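Local coordinates for HIT domain-containing protein (Sulfolobus tokodaii, PDB 2EO4) that belongs to the histidine triad family, binds a zinc ion, and probably acts as a nucleotide hydrolase, perhaps on adenylyl sulfate, at residues Lys63-Gly68 / Glu134-Leu139; Asp71-Asp76 / Ile99-Glu104. One frame throughout, in Å; residues are numbered along the deposited sequence.

Contact 1: residues Lys63-Gly68 / Glu134-Leu139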
loop_
_atom_site.group_PDB
_atom_site.type_symbol
_atom_site.label_atom_id
_atom_site.label_comp_id
_atom_site.label_asym_id
_atom_site.label_seq_id
_atom_site.Cartn_x
_atom_site.Cartn_y
_atom_site.Cartn_z
ATOM N N LYS A 63 1.133 1.568 9.885
ATOM C CA LYS A 63 2.095 2.596 10.299
ATOM C C LYS A 63 2.876 2.148 11.537
ATOM O O LYS A 63 4.106 2.201 11.561
ATOM C CB LYS A 63 1.398 3.924 10.614
ATOM C CG LYS A 63 2.381 5.001 11.099
ATOM C CD LYS A 63 1.704 6.325 11.450
ATOM C CE LYS A 63 2.721 7.309 12.022
ATOM N NZ LYS A 63 2.144 8.660 12.310
ATOM N N LEU A 64 2.158 1.720 12.570
ATOM C CA LEU A 64 2.797 1.279 13.807
ATOM C C LEU A 64 3.795 0.148 13.581
ATOM O O LEU A 64 4.949 0.222 14.015
ATOM C CB LEU A 64 1.743 0.819 14.820
ATOM C CG LEU A 64 2.289 0.157 16.091
ATOM C CD1 LEU A 64 3.192 1.132 16.829
ATOM C CD2 LEU A 64 1.133 -0.284 16.982
ATOM N N VAL A 65 3.347 -0.904 12.904
ATOM C CA VAL A 65 4.210 -2.044 12.646
ATOM C C VAL A 65 5.408 -1.655 11.784
ATOM O O VAL A 65 6.517 -2.129 12.019
ATOM C CB VAL A 65 3.420 -3.191 11.985
ATOM C CG1 VAL A 65 4.353 -4.356 11.652
ATOM C CG2 VAL A 65 2.317 -3.656 12.934
ATOM N N SER A 66 5.188 -0.789 10.796
ATOM C CA SER A 66 6.277 -0.345 9.931
ATOM C C SER A 66 7.324 0.400 10.763
ATOM O O SER A 66 8.523 0.167 10.615
ATOM C CB SER A 66 5.752 0.570 8.816
ATOM O OG SER A 66 4.950 -0.154 7.888
ATOM N N LEU A 67 6.875 1.302 11.632
ATOM C CA LEU A 67 7.817 2.036 12.474
ATOM C C LEU A 67 8.597 1.043 13.330
ATOM O O LEU A 67 9.814 1.167 13.492
ATOM C CB LEU A 67 7.075 3.035 13.367
ATOM C CG LEU A 67 6.579 4.307 12.673
ATOM C CD1 LEU A 67 5.644 5.082 13.590
ATOM C CD2 LEU A 67 7.777 5.162 12.272
ATOM N N GLY A 68 7.891 0.053 13.863
ATOM C CA GLY A 68 8.528 -0.953 14.696
ATOM C C GLY A 68 9.586 -1.746 13.954
ATOM O O GLY A 68 10.692 -1.942 14.454
ATOM N N GLU A 134 9.831 -5.998 20.644
ATOM C CA GLU A 134 10.484 -5.062 21.554
ATOM C C GLU A 134 10.418 -3.624 21.034
ATOM O O GLU A 134 10.197 -2.689 21.809
ATOM C CB GLU A 134 11.944 -5.479 21.770
ATOM C CG GLU A 134 12.766 -4.510 22.617
ATOM C CD GLU A 134 14.135 -5.063 22.986
ATOM O OE1 GLU A 134 14.783 -5.683 22.118
ATOM O OE2 GLU A 134 14.569 -4.864 24.142
ATOM N N SER A 135 10.596 -3.444 19.726
ATOM C CA SER A 135 10.543 -2.105 19.137
ATOM C C SER A 135 9.128 -1.540 19.153
ATOM O O SER A 135 8.926 -0.352 19.400
ATOM C CB SER A 135 11.063 -2.118 17.694
ATOM O OG SER A 135 12.472 -2.247 17.651
ATOM N N ILE A 136 8.149 -2.393 18.880
ATOM C CA ILE A 136 6.763 -1.955 18.878
ATOM C C ILE A 136 6.322 -1.567 20.291
ATOM O O ILE A 136 5.637 -0.563 20.477
ATOM C CB ILE A 136 5.835 -3.057 18.297
ATOM C CG1 ILE A 136 6.140 -3.234 16.803
ATOM C CG2 ILE A 136 4.374 -2.689 18.522
ATOM C CD1 ILE A 136 5.277 -4.278 16.090
ATOM N N GLU A 137 6.724 -2.351 21.287
ATOM C CA GLU A 137 6.350 -2.051 22.666
ATOM C C GLU A 137 6.840 -0.659 23.034
ATOM O O GLU A 137 6.113 0.116 23.654
ATOM C CB GLU A 137 6.944 -3.088 23.622
ATOM C CG GLU A 137 6.469 -4.492 23.317
ATOM C CD GLU A 137 7.212 -5.549 24.098
ATOM O OE1 GLU A 137 8.429 -5.385 24.333
ATOM O OE2 GLU A 137 6.575 -6.558 24.462
ATOM N N ASN A 138 8.067 -0.337 22.638
ATOM C CA ASN A 138 8.631 0.976 22.932
ATOM C C ASN A 138 7.835 2.082 22.246
ATOM O O ASN A 138 7.621 3.154 22.815
ATOM C CB ASN A 138 10.092 1.039 22.493
ATOM C CG ASN A 138 10.718 2.398 22.746
ATOM O OD1 ASN A 138 10.772 2.868 23.882
ATOM N ND2 ASN A 138 11.192 3.036 21.683
ATOM N N LEU A 139 7.390 1.829 21.019
ATOM C CA LEU A 139 6.609 2.829 20.307
ATOM C C LEU A 139 5.293 3.101 21.028
ATOM O O LEU A 139 4.790 4.220 21.014
ATOM C CB LEU A 139 6.345 2.369 18.868
ATOM C CG LEU A 139 7.561 2.476 17.950
ATOM C CD1 LEU A 139 7.309 1.693 16.664
ATOM C CD2 LEU A 139 7.842 3.940 17.645
#

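Contact 2: residues Asp71-Asp76 / Ile99-Glu104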
loop_
_atom_site.group_PDB
_atom_site.type_symbol
_atom_site.label_atom_id
_atom_site.label_comp_id
_atom_site.label_asym_id
_atom_site.label_seq_id
_atom_site.Cartn_x
_atom_site.Cartn_y
_atom_site.Cartn_z
ATOM N N ASP A 71 12.767 0.311 12.998
ATOM C CA ASP A 71 13.622 0.495 14.162
ATOM C C ASP A 71 14.367 -0.793 14.507
ATOM O O ASP A 71 15.584 -0.781 14.710
ATOM C CB ASP A 71 12.776 0.940 15.358
ATOM C CG ASP A 71 13.603 1.146 16.614
ATOM O OD1 ASP A 71 14.473 2.042 16.613
ATOM O OD2 ASP A 71 13.379 0.409 17.595
ATOM N N ALA A 72 13.634 -1.901 14.555
ATOM C CA ALA A 72 14.200 -3.203 14.903
ATOM C C ALA A 72 15.324 -3.700 13.998
ATOM O O ALA A 72 16.343 -4.183 14.488
ATOM C CB ALA A 72 13.088 -4.249 14.966
ATOM N N VAL A 73 15.148 -3.597 12.684
ATOM C CA VAL A 73 16.179 -4.065 11.765
ATOM C C VAL A 73 17.020 -2.918 11.219
ATOM O O VAL A 73 17.827 -3.113 10.315
ATOM C CB VAL A 73 15.566 -4.847 10.575
ATOM C CG1 VAL A 73 14.739 -6.011 11.095
ATOM C CG2 VAL A 73 14.718 -3.922 9.720
ATOM N N LYS A 74 16.831 -1.728 11.781
ATOM C CA LYS A 74 17.567 -0.538 11.358
ATOM C C LYS A 74 17.531 -0.355 9.845
ATOM O O LYS A 74 18.563 -0.187 9.193
ATOM C CB LYS A 74 19.021 -0.616 11.842
ATOM C CG LYS A 74 19.164 -0.540 13.356
ATOM C CD LYS A 74 18.635 0.788 13.886
ATOM C CE LYS A 74 18.686 0.848 15.409
ATOM N NZ LYS A 74 17.792 -0.169 16.033
ATOM N N ALA A 75 16.327 -0.382 9.290
ATOM C CA ALA A 75 16.156 -0.221 7.854
ATOM C C ALA A 75 16.249 1.243 7.448
ATOM O O ALA A 75 15.910 2.136 8.224
ATOM C CB ALA A 75 14.802 -0.793 7.426
ATOM N N ASP A 76 16.717 1.483 6.229
ATOM C CA ASP A 76 16.820 2.838 5.708
ATOM C C ASP A 76 15.530 3.171 4.975
ATOM O O ASP A 76 15.194 4.338 4.776
ATOM C CB ASP A 76 18.003 2.954 4.754
ATOM C CG ASP A 76 19.326 2.779 5.464
ATOM O OD1 ASP A 76 19.537 3.490 6.468
ATOM O OD2 ASP A 76 20.136 1.939 5.026
ATOM N N ILE A 99 5.219 -5.455 4.214
ATOM C CA ILE A 99 6.140 -4.437 4.705
ATOM C C ILE A 99 7.484 -5.106 4.438
ATOM O O ILE A 99 7.858 -6.066 5.118
ATOM C CB ILE A 99 6.010 -4.163 6.219
ATOM C CG1 ILE A 99 4.612 -3.637 6.546
ATOM C CG2 ILE A 99 7.042 -3.097 6.635
ATOM C CD1 ILE A 99 4.372 -3.431 8.053
ATOM N N ILE A 100 8.192 -4.604 3.433
ATOM C CA ILE A 100 9.477 -5.160 3.021
ATOM C C ILE A 100 10.604 -4.159 3.275
ATOM O O ILE A 100 10.716 -3.146 2.586
ATOM C CB ILE A 100 9.436 -5.520 1.517
ATOM C CG1 ILE A 100 8.288 -6.502 1.260
ATOM C CG2 ILE A 100 10.769 -6.127 1.079
ATOM C CD1 ILE A 100 8.048 -6.809 -0.217
ATOM N N PRO A 101 11.452 -4.431 4.277
ATOM C CA PRO A 101 12.567 -3.539 4.615
ATOM C C PRO A 101 13.658 -3.446 3.555
ATOM O O PRO A 101 13.939 -4.411 2.843
ATOM C CB PRO A 101 13.108 -4.134 5.918
ATOM C CG PRO A 101 11.907 -4.823 6.515
ATOM C CD PRO A 101 11.307 -5.487 5.293
ATOM N N THR A 102 14.272 -2.273 3.462
ATOM C CA THR A 102 15.357 -2.054 2.518
ATOM C C THR A 102 16.485 -1.314 3.228
ATOM O O THR A 102 16.270 -0.686 4.266
ATOM C CB THR A 102 14.900 -1.221 1.291
ATOM O OG1 THR A 102 14.482 0.083 1.712
ATOM C CG2 THR A 102 13.746 -1.912 0.578
ATOM N N TRP A 103 17.685 -1.402 2.665
ATOM C CA TRP A 103 18.859 -0.740 3.226
ATOM C C TRP A 103 19.678 -0.164 2.085
ATOM O O TRP A 103 19.682 -0.705 0.979
ATOM C CB TRP A 103 19.728 -1.742 3.993
ATOM C CG TRP A 103 19.066 -2.338 5.191
ATOM C CD1 TRP A 103 19.140 -1.889 6.480
ATOM C CD2 TRP A 103 18.204 -3.479 5.211
ATOM N NE1 TRP A 103 18.375 -2.684 7.301
ATOM C CE2 TRP A 103 17.790 -3.667 6.548
ATOM C CE3 TRP A 103 17.740 -4.363 4.227
ATOM C CZ2 TRP A 103 16.932 -4.703 6.927
ATOM C CZ3 TRP A 103 16.884 -5.395 4.606
ATOM C CH2 TRP A 103 16.491 -5.553 5.945
ATOM N N GLU A 104 20.373 0.933 2.348
ATOM C CA GLU A 104 21.204 1.533 1.320
ATOM C C GLU A 104 22.476 0.703 1.197
ATOM O O GLU A 104 23.134 0.698 0.158
ATOM C CB GLU A 104 21.507 2.989 1.675
ATOM C CG GLU A 104 20.421 3.938 1.179
ATOM C CD GLU A 104 20.447 5.286 1.861
ATOM O OE1 GLU A 104 21.551 5.833 2.056
ATOM O OE2 GLU A 104 19.357 5.804 2.192
HETATM O O HOH W 1 16.692 4.775 1.980
#

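Contact 1: residues Lys63-Gly68 / Glu134-Leu139
Ser135 meets Gly68 across the crossing of helices 122-143 and 52-72: CB of Ser135 lies 3.3 Å from the carbonyl oxygen of Gly68. Its hydroxyl is used otherwise, hydrogen-bonded to Asp71 one turn farther along the partner helix and weakly to Ile131 O. Ile136 follows and straddles the crossing. Its CG1 rests on the bare CA of Gly68 at 3.9 Å, and the CA atoms of these two residues are just 4.6 Å apart. With no side chain on Gly68, the two backbones can come this close. The two arms of Ile136 part from CB: CG2 is anti to the backbone N and comes within 4.3 Å of Leu64 CG, whereas CG1, beside that N (chi1 -67°), carries CD1 to CA and CG2 of Val65. One turn later comes Leu139. Its CD1 is pushed in between Leu64 and Leu67, 3.6 Å from CB of Leu67, and the same CD1 lies 3.3 Å from Gly68 N; that nitrogen is already bonded to Leu64 O within its own helix. Leu64, with CG anti to its own N (chi1 172°), runs past Leu139 in the opposite direction and sets CD1 4.0 Å from Leu139 CB. The grip is therefore almost wholly apolar. The segment axes approach to 8.6 Å at 121°, a steep crossing of two helices. Beyond it, Val65 and Ser66 face the sheet at Ile99 of strand 97-102, Leu64 and Val65 touch Tyr17 of strand 15-18, and Leu67 packs on Leu48 of the second subunit, which places helix 52-72 between the C-terminal helix, the sheet and the dimer partner.

Contact 2: residues Asp71-Asp76 / Ile99-Glu104
Three hydrogen bonds tie Trp103, Thr102 and Glu104 to the turn that follows helix 52-72. The indole gives NE1 to the carbonyl oxygen of Val73 at 3.1 Å; this oxygen lies in the ring plane, although the N-H comes in tilted 34° from the carbonyl plane. The backbone pair Asp76 N to Thr102 O is 3.0 Å long. The third bond is the straightest, Glu104 N to Asp76 OD2 at 2.9 Å and 173°, meeting the carboxylate on its anti side, a little out of its plane. A water joins the two segments as well, donating to Glu104 OE2 at 2.9 Å and weakly to Asp76 O. Apolar packing fills in beside these bonds. Val73 crosses the indole at about a right angle, CG2 being 3.6 Å from Trp103 CZ2, and also touches CB of Pro101. The methyl of Ala75 sits over one face of the indole, offset toward the rim, and lies 4.0 Å from Pro101 CB. Trp103 reaches the turn because its CG stands anti to the carbonyl carbon (chi1 -64°), beside the backbone N. A phenylalanine in its place would probably leave Val73 O without its indole donor and open a gap beside the valine methyl. Lys74, at positive phi, is the C-prime residue of the Schellman motif that ends the helix, and its NZ bonds back to Asp71 O. Glu104 OE1 makes a salt bridge with Arg86 of the second subunit, where Ser87 also bonds Thr102. The chemistry thus fastens the turn after the helix to the end of the strand and the loop after it, through one backbone pair and two side-chain-to-backbone bonds, while the arginine of the second subunit probably offsets the charge of Glu104, close to that of Asp76.

Overall arrangement
The two contacts lie about 13 Å apart, centre to centre, and share helix 52-72: contact 1 uses its C-terminal half, contact 2 the turn that follows it. Along the chain contact 2 is nested inside the loop closed by contact 1, since strand 97-102 of the antiparallel sheet comes before helix 122-143. They also touch each other directly, at both the helix and the strand side. Helix 52-72 is thereby joined to both the HIT-domain sheet and the C-terminal helix. Because both contacts also reach the second subunit, this packing is continuous with the dimer interface.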